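Local coordinates for molybdopterin adenylyltransferase (Helicobacter pylori, PDB 4XCW), which probably activates molybdopterin by adenylylating it with ATP, a step in molybdenum cofactor biosynthesis, at residues 6-11 against 42-47; 63-68 against 124-129. One frame throughout, in Å; residues are numbered along the deposited sequence. Where two conformers were deposited one is given.

Contact 1. Residues 6-11 against 42-47; sequences IHIGVL and LEFHYE
Strands 6-11 and 42-47 run parallel, their axes 4.6 Å apart at closest and 20° off exact alignment, with Ile6 facing Leu42 and each later pair in step down to Leu11 and Glu47. Five backbone hydrogen bonds join them: the N-H groups of Ile8 and Val10 reach Glu43 O and His45 O, while Ile6 O, Ile8 O and Val10 O accept from Glu43, His45 and Glu47. Ile6, Ile8, Val10, Leu42, Phe44 and Tyr46 share one face. There the CD1-CE1 side of the Phe44 ring lies along Ile8, with CD1 3.8 Å from Ile8 CB, and Val10 CG2 meets the same CD1 at 3.9 Å. The branched Ile8 and Val10 suit an extended backbone and meet Leu34 and Ile30 of helix 25-37, which packs on this face. On the other face His7 ND1 and His45 NE2 are hydrogen-bonded at 3.1 Å; the rings meet rim to rim with planes 25° apart, and either nitrogen could be the donor. Strand alternation puts both imidazoles on this face, each with CG anti to its carbonyl carbon, and Gly9, opposite His45, has no side chain to compete with them. Tyr67 stacks on His45. With helix 25-37 as the connection, the pair forms a beta-alpha-beta unit at the edge of the alpha/beta sheet characteristic of molybdopterin-binding domains.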
loop_
_atom_site.group_PDB
_atom_site.type_symbol
_atom_site.label_atom_id
_atom_site.label_comp_id
_atom_site.label_asym_id
_atom_site.label_seq_id
_atom_site.Cartn_x
_atom_site.Cartn_y
_atom_site.Cartn_z
ATOM N N ILE B 6 -2.074 -14.581 27.561
ATOM C CA ILE B 6 -2.065 -14.231 26.149
ATOM C C ILE B 6 -1.619 -15.450 25.362
ATOM O O ILE B 6 -0.552 -16.009 25.618
ATOM C CB ILE B 6 -1.142 -13.039 25.851
ATOM C CG1 ILE B 6 -1.546 -11.832 26.705
ATOM C CG2 ILE B 6 -1.185 -12.682 24.361
ATOM C CD1 ILE B 6 -2.964 -11.349 26.462
ATOM N N HIS B 7 -2.458 -15.880 24.428
ATOM C CA HIS B 7 -2.111 -16.988 23.555
ATOM C C HIS B 7 -1.518 -16.455 22.262
ATOM O O HIS B 7 -2.085 -15.569 21.618
ATOM C CB HIS B 7 -3.335 -17.863 23.288
ATOM C CG HIS B 7 -3.768 -18.648 24.482
ATOM N ND1 HIS B 7 -3.296 -19.917 24.751
ATOM C CD2 HIS B 7 -4.607 -18.339 25.499
ATOM C CE1 HIS B 7 -3.836 -20.357 25.869
ATOM N NE2 HIS B 7 -4.636 -19.417 26.344
ATOM N N ILE B 8 -0.350 -16.979 21.907
ATOM C CA ILE B 8 0.396 -16.471 20.764
ATOM C C ILE B 8 0.764 -17.589 19.801
ATOM O O ILE B 8 1.398 -18.569 20.191
ATOM C CB ILE B 8 1.682 -15.754 21.213
ATOM C CG1 ILE B 8 1.328 -14.542 22.074
ATOM C CG2 ILE B 8 2.498 -15.308 20.004
ATOM C CD1 ILE B 8 2.528 -13.739 22.515
ATOM N N GLY B 9 0.348 -17.442 18.549
ATOM C CA GLY B 9 0.698 -18.398 17.515
ATOM C C GLY B 9 2.007 -18.025 16.847
ATOM O O GLY B 9 2.260 -16.857 16.560
ATOM N N VAL B 10 2.856 -19.021 16.621
ATOM C CA VAL B 10 4.111 -18.807 15.907
ATOM C C VAL B 10 4.180 -19.830 14.785
ATOM O O VAL B 10 4.324 -21.025 15.031
ATOM C CB VAL B 10 5.331 -18.942 16.827
ATOM C CG1 VAL B 10 6.623 -18.588 16.074
ATOM C CG2 VAL B 10 5.165 -18.054 18.048
ATOM N N LEU B 11 4.068 -19.352 13.553
ATOM C CA LEU B 11 4.021 -20.223 12.393
ATOM C C LEU B 11 5.269 -20.079 11.528
ATOM O O LEU B 11 5.477 -19.040 10.912
ATOM C CB LEU B 11 2.774 -19.918 11.566
ATOM C CG LEU B 11 2.532 -20.872 10.403
ATOM C CD1 LEU B 11 2.530 -22.275 10.948
ATOM C CD2 LEU B 11 1.218 -20.560 9.707
ATOM N N LEU B 42 2.279 -16.225 29.250
ATOM C CA LEU B 42 2.192 -16.453 27.818
ATOM C C LEU B 42 2.123 -17.937 27.497
ATOM O O LEU B 42 2.778 -18.758 28.141
ATOM C CB LEU B 42 3.387 -15.821 27.106
ATOM C CG LEU B 42 3.601 -14.328 27.353
ATOM C CD1 LEU B 42 4.842 -13.837 26.621
ATOM C CD2 LEU B 42 2.375 -13.546 26.925
ATOM N N GLU B 43 1.314 -18.277 26.502
ATOM C CA GLU B 43 1.296 -19.631 25.972
ATOM C C GLU B 43 1.539 -19.561 24.477
ATOM O O GLU B 43 0.785 -18.921 23.744
ATOM C CB GLU B 43 -0.026 -20.341 26.287
ATOM C CG GLU B 43 -0.268 -20.540 27.778
ATOM C CD GLU B 43 -1.297 -21.616 28.082
ATOM O OE1 GLU B 43 -1.692 -22.347 27.148
ATOM O OE2 GLU B 43 -1.706 -21.729 29.257
ATOM N N PHE B 44 2.615 -20.204 24.035
ATOM C CA PHE B 44 3.001 -20.169 22.636
ATOM C C PHE B 44 2.545 -21.412 21.884
ATOM O O PHE B 44 2.706 -22.536 22.358
ATOM C CB PHE B 44 4.516 -20.009 22.508
ATOM C CG PHE B 44 5.012 -18.635 22.864
ATOM C CD1 PHE B 44 4.917 -17.598 21.954
ATOM C CD2 PHE B 44 5.581 -18.384 24.102
ATOM C CE1 PHE B 44 5.376 -16.332 22.274
ATOM C CE2 PHE B 44 6.042 -17.121 24.424
ATOM C CZ PHE B 44 5.938 -16.095 23.508
ATOM N N HIS B 45 1.975 -21.195 20.703
ATOM C CA HIS B 45 1.527 -22.285 19.849
ATOM C C HIS B 45 2.361 -22.299 18.581
ATOM O O HIS B 45 2.078 -21.560 17.641
ATOM C CB HIS B 45 0.044 -22.132 19.515
ATOM C CG HIS B 45 -0.837 -22.092 20.722
ATOM N ND1 HIS B 45 -1.328 -23.231 21.324
ATOM C CD2 HIS B 45 -1.304 -21.050 21.451
ATOM C CE1 HIS B 45 -2.065 -22.891 22.365
ATOM N NE2 HIS B 45 -2.067 -21.574 22.465
ATOM N N TYR B 46 3.389 -23.141 18.568
ATOM C CA TYR B 46 4.375 -23.134 17.495
ATOM C C TYR B 46 4.168 -24.298 16.537
ATOM O O TYR B 46 3.939 -25.427 16.963
ATOM C CB TYR B 46 5.786 -23.182 18.082
ATOM C CG TYR B 46 6.891 -23.356 17.061
ATOM C CD1 TYR B 46 7.259 -22.311 16.221
ATOM C CD2 TYR B 46 7.579 -24.560 16.949
ATOM C CE1 TYR B 46 8.276 -22.462 15.293
ATOM C CE2 TYR B 46 8.600 -24.719 16.024
ATOM C CZ TYR B 46 8.941 -23.665 15.198
ATOM O OH TYR B 46 9.953 -23.812 14.278
ATOM N N GLU B 47 4.248 -24.013 15.241
ATOM C CA GLU B 47 4.119 -25.038 14.215
ATOM C C GLU B 47 5.025 -24.734 13.037
ATOM O O GLU B 47 5.147 -23.582 12.623
ATOM C CB GLU B 47 2.673 -25.148 13.725
ATOM C CG GLU B 47 1.740 -25.872 14.667
ATOM C CD GLU B 47 0.408 -26.199 14.021
ATOM O OE1 GLU B 47 -0.435 -26.828 14.696
ATOM O OE2 GLU B 47 0.207 -25.832 12.844
#

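Contact 2. Residues 63-68 against 124-129; sequences MCDEYQ and GIRNKS
Asp65, on the last part of helix 53-66, and Arg126, at the end of strand 123-126, meet in a side-on, two-pronged salt bridge. Arg126 NE donates to Asp65 OD1 at 2.9 Å, almost perfectly straight at 178°, and Arg126 NH2 donates to Asp65 OD2, also at 2.9 Å. Both oxygens are approached on their syn sides, though somewhat out of the carboxylate plane, and the carboxylate sits at the edge of the guanidinium with the two planes 30° apart. The arginine chain is fully extended from its backbone N (chi1 179°) through CG and CD to NE, a reach that carries the charged end across to the helix. Its remaining nitrogen, NH1, is bound by Val93 O, so the guanidinium is gripped along more than one edge and its rotation is fixed.

Beside the salt bridge, Cys64 points toward the turn and the strand before it: SG lies 3.4 Å from Ser129 CB, and Cys64 CB is 3.9 Å from Arg126 CD, so the aliphatic part of the arginine also packs. Small residues suit this close approach of helix and turn. Ser129 OG is hydrogen-bonded to Cys69 O, which satisfies a buried hydroxyl. Arg126 to Ser129 form a type II' turn, in which Asn127 takes positive phi. A water bridges the turn to the helix, donating to Asp65 OD1 at 2.6 Å and accepting from Asn127 ND2 at 2.9 Å, while Asn127 OD1 binds Gln95. Asp65 OD1 thus has two donors, Arg126 NE and the water, and the pairing with arginine probably keeps the carboxylate ionised, tying the helix to the hairpin.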
loop_
_atom_site.group_PDB
_atom_site.type_symbol
_atom_site.label_atom_id
_atom_site.label_comp_id
_atom_site.label_asym_id
_atom_site.label_seq_id
_atom_site.Cartn_x
_atom_site.Cartn_y
_atom_site.Cartn_z
ATOM N N MET B 63 -4.787 -21.768 14.706
ATOM C CA MET B 63 -4.217 -20.946 15.772
ATOM C C MET B 63 -5.209 -19.883 16.245
ATOM O O MET B 63 -5.366 -19.663 17.450
ATOM C CB MET B 63 -2.912 -20.294 15.312
ATOM C CG MET B 63 -1.751 -21.279 15.149
ATOM S SD MET B 63 -0.267 -20.487 14.466
ATOM C CE MET B 63 0.896 -21.851 14.468
ATOM N N CYS B 64 -5.892 -19.241 15.299
ATOM C CA CYS B 64 -6.901 -18.238 15.639
ATOM C C CYS B 64 -8.150 -18.857 16.261
ATOM O O CYS B 64 -8.593 -18.440 17.339
ATOM C CB CYS B 64 -7.305 -17.435 14.399
ATOM S SG CYS B 64 -5.986 -16.467 13.674
ATOM N N ASP B 65 -8.717 -19.850 15.576
ATOM C CA ASP B 65 -10.030 -20.380 15.941
ATOM C C ASP B 65 -9.999 -21.399 17.079
ATOM O O ASP B 65 -10.814 -21.325 18.002
ATOM C CB ASP B 65 -10.705 -21.023 14.725
ATOM C CG ASP B 65 -11.004 -20.026 13.614
ATOM O OD1 ASP B 65 -10.541 -18.868 13.691
ATOM O OD2 ASP B 65 -11.705 -20.417 12.655
ATOM N N GLU B 66 -9.083 -22.360 17.010
ATOM C CA GLU B 66 -9.047 -23.423 18.009
ATOM C C GLU B 66 -8.196 -23.056 19.219
ATOM O O GLU B 66 -8.618 -23.259 20.359
ATOM C CB GLU B 66 -8.534 -24.727 17.393
ATOM C CG GLU B 66 -9.468 -25.342 16.371
ATOM C CD GLU B 66 -9.020 -26.725 15.939
ATOM O OE1 GLU B 66 -8.409 -27.441 16.763
ATOM O OE2 GLU B 66 -9.278 -27.094 14.774
ATOM N N TYR B 67 -7.002 -22.526 18.973
ATOM C CA TYR B 67 -6.085 -22.167 20.055
ATOM C C TYR B 67 -6.399 -20.795 20.645
ATOM O O TYR B 67 -5.823 -20.411 21.665
ATOM C CB TYR B 67 -4.630 -22.189 19.567
ATOM C CG TYR B 67 -4.146 -23.525 19.042
ATOM C CD1 TYR B 67 -4.762 -24.714 19.417
ATOM C CD2 TYR B 67 -3.060 -23.596 18.176
ATOM C CE1 TYR B 67 -4.313 -25.935 18.934
ATOM C CE2 TYR B 67 -2.606 -24.813 17.692
ATOM C CZ TYR B 67 -3.237 -25.973 18.069
ATOM O OH TYR B 67 -2.779 -27.177 17.581
ATOM N N GLN B 68 -7.303 -20.064 19.991
ATOM C CA GLN B 68 -7.733 -18.743 20.445
ATOM C C GLN B 68 -6.572 -17.767 20.649
ATOM O O GLN B 68 -6.548 -17.020 21.627
ATOM C CB GLN B 68 -8.529 -18.860 21.748
ATOM C CG GLN B 68 -9.833 -19.625 21.623
ATOM C CD GLN B 68 -10.732 -19.426 22.827
ATOM O OE1 GLN B 68 -11.890 -19.033 22.690
ATOM N NE2 GLN B 68 -10.200 -19.689 24.015
ATOM N N GLY B 124 -3.259 -8.568 9.233
ATOM C CA GLY B 124 -4.699 -8.492 9.109
ATOM C C GLY B 124 -5.410 -9.048 10.322
ATOM O O GLY B 124 -4.785 -9.597 11.232
ATOM N N ILE B 125 -6.730 -8.920 10.321
ATOM C CA ILE B 125 -7.553 -9.376 11.425
ATOM C C ILE B 125 -8.388 -10.585 11.027
ATOM O O ILE B 125 -9.035 -10.571 9.991
ATOM C CB ILE B 125 -8.504 -8.267 11.902
ATOM C CG1 ILE B 125 -7.721 -7.008 12.261
ATOM C CG2 ILE B 125 -9.369 -8.767 13.061
ATOM C CD1 ILE B 125 -6.673 -7.233 13.345
ATOM N N ARG B 126 -8.340 -11.635 11.841
ATOM C CA ARG B 126 -9.314 -12.718 11.763
ATOM C C ARG B 126 -10.022 -12.817 13.102
ATOM O O ARG B 126 -9.435 -13.272 14.085
ATOM C CB ARG B 126 -8.662 -14.062 11.421
ATOM C CG ARG B 126 -9.679 -15.199 11.374
ATOM C CD ARG B 126 -9.047 -16.560 11.079
ATOM N NE ARG B 126 -10.062 -17.611 11.122
ATOM C CZ ARG B 126 -10.761 -18.005 10.068
ATOM N NH1 ARG B 126 -10.538 -17.455 8.880
ATOM N NH2 ARG B 126 -11.674 -18.957 10.197
ATOM N N ASN B 127 -11.278 -12.385 13.125
ATOM C CA ASN B 127 -12.089 -12.361 14.339
ATOM C C ASN B 127 -11.388 -11.605 15.465
ATOM O O ASN B 127 -11.210 -10.393 15.369
ATOM C CB ASN B 127 -12.445 -13.787 14.765
ATOM C CG ASN B 127 -13.291 -14.496 13.727
ATOM O OD1 ASN B 127 -14.157 -13.881 13.100
ATOM N ND2 ASN B 127 -13.039 -15.784 13.528
ATOM N N LYS B 128 -10.993 -12.307 16.522
ATOM C CA LYS B 128 -10.362 -11.648 17.663
ATOM C C LYS B 128 -8.845 -11.848 17.639
ATOM O O LYS B 128 -8.174 -11.747 18.670
ATOM C CB LYS B 128 -10.963 -12.171 18.970
ATOM C CG LYS B 128 -12.479 -11.987 19.034
ATOM C CD LYS B 128 -13.085 -12.400 20.370
ATOM C CE LYS B 128 -14.586 -12.141 20.370
ATOM N NZ LYS B 128 -15.203 -12.363 21.703
ATOM N N SER B 129 -8.312 -12.127 16.450
ATOM C CA SER B 129 -6.883 -12.393 16.282
ATOM C C SER B 129 -6.202 -11.428 15.321
ATOM O O SER B 129 -6.718 -11.143 14.239
ATOM C CB SER B 129 -6.660 -13.820 15.774
ATOM O OG SER B 129 -7.236 -14.781 16.642
HETATM O O HOH W 1 -11.138 -16.972 15.315
#

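In the fold
The two contacts follow one another in the chain, contact 1 closing before contact 2 opens, and their centres lie 11 Å apart. Helix 53-66 comes directly after strand 42-49 and carries the first half of contact 2, while the second half belongs to the hairpin of strands 123-126 and 129-134 in the same mixed sheet. Between the 6-13 strand and this hairpin runs strand 71-75. Met63 brings the two contacts together, its CE packing 3.4 Å from His45 O. Contact 1 thus builds one edge of the sheet, and contact 2 ties helix 53-66, which packs on the face carrying Leu11 and Glu47, to a hairpin further across it, within a single molybdopterin-binding domain.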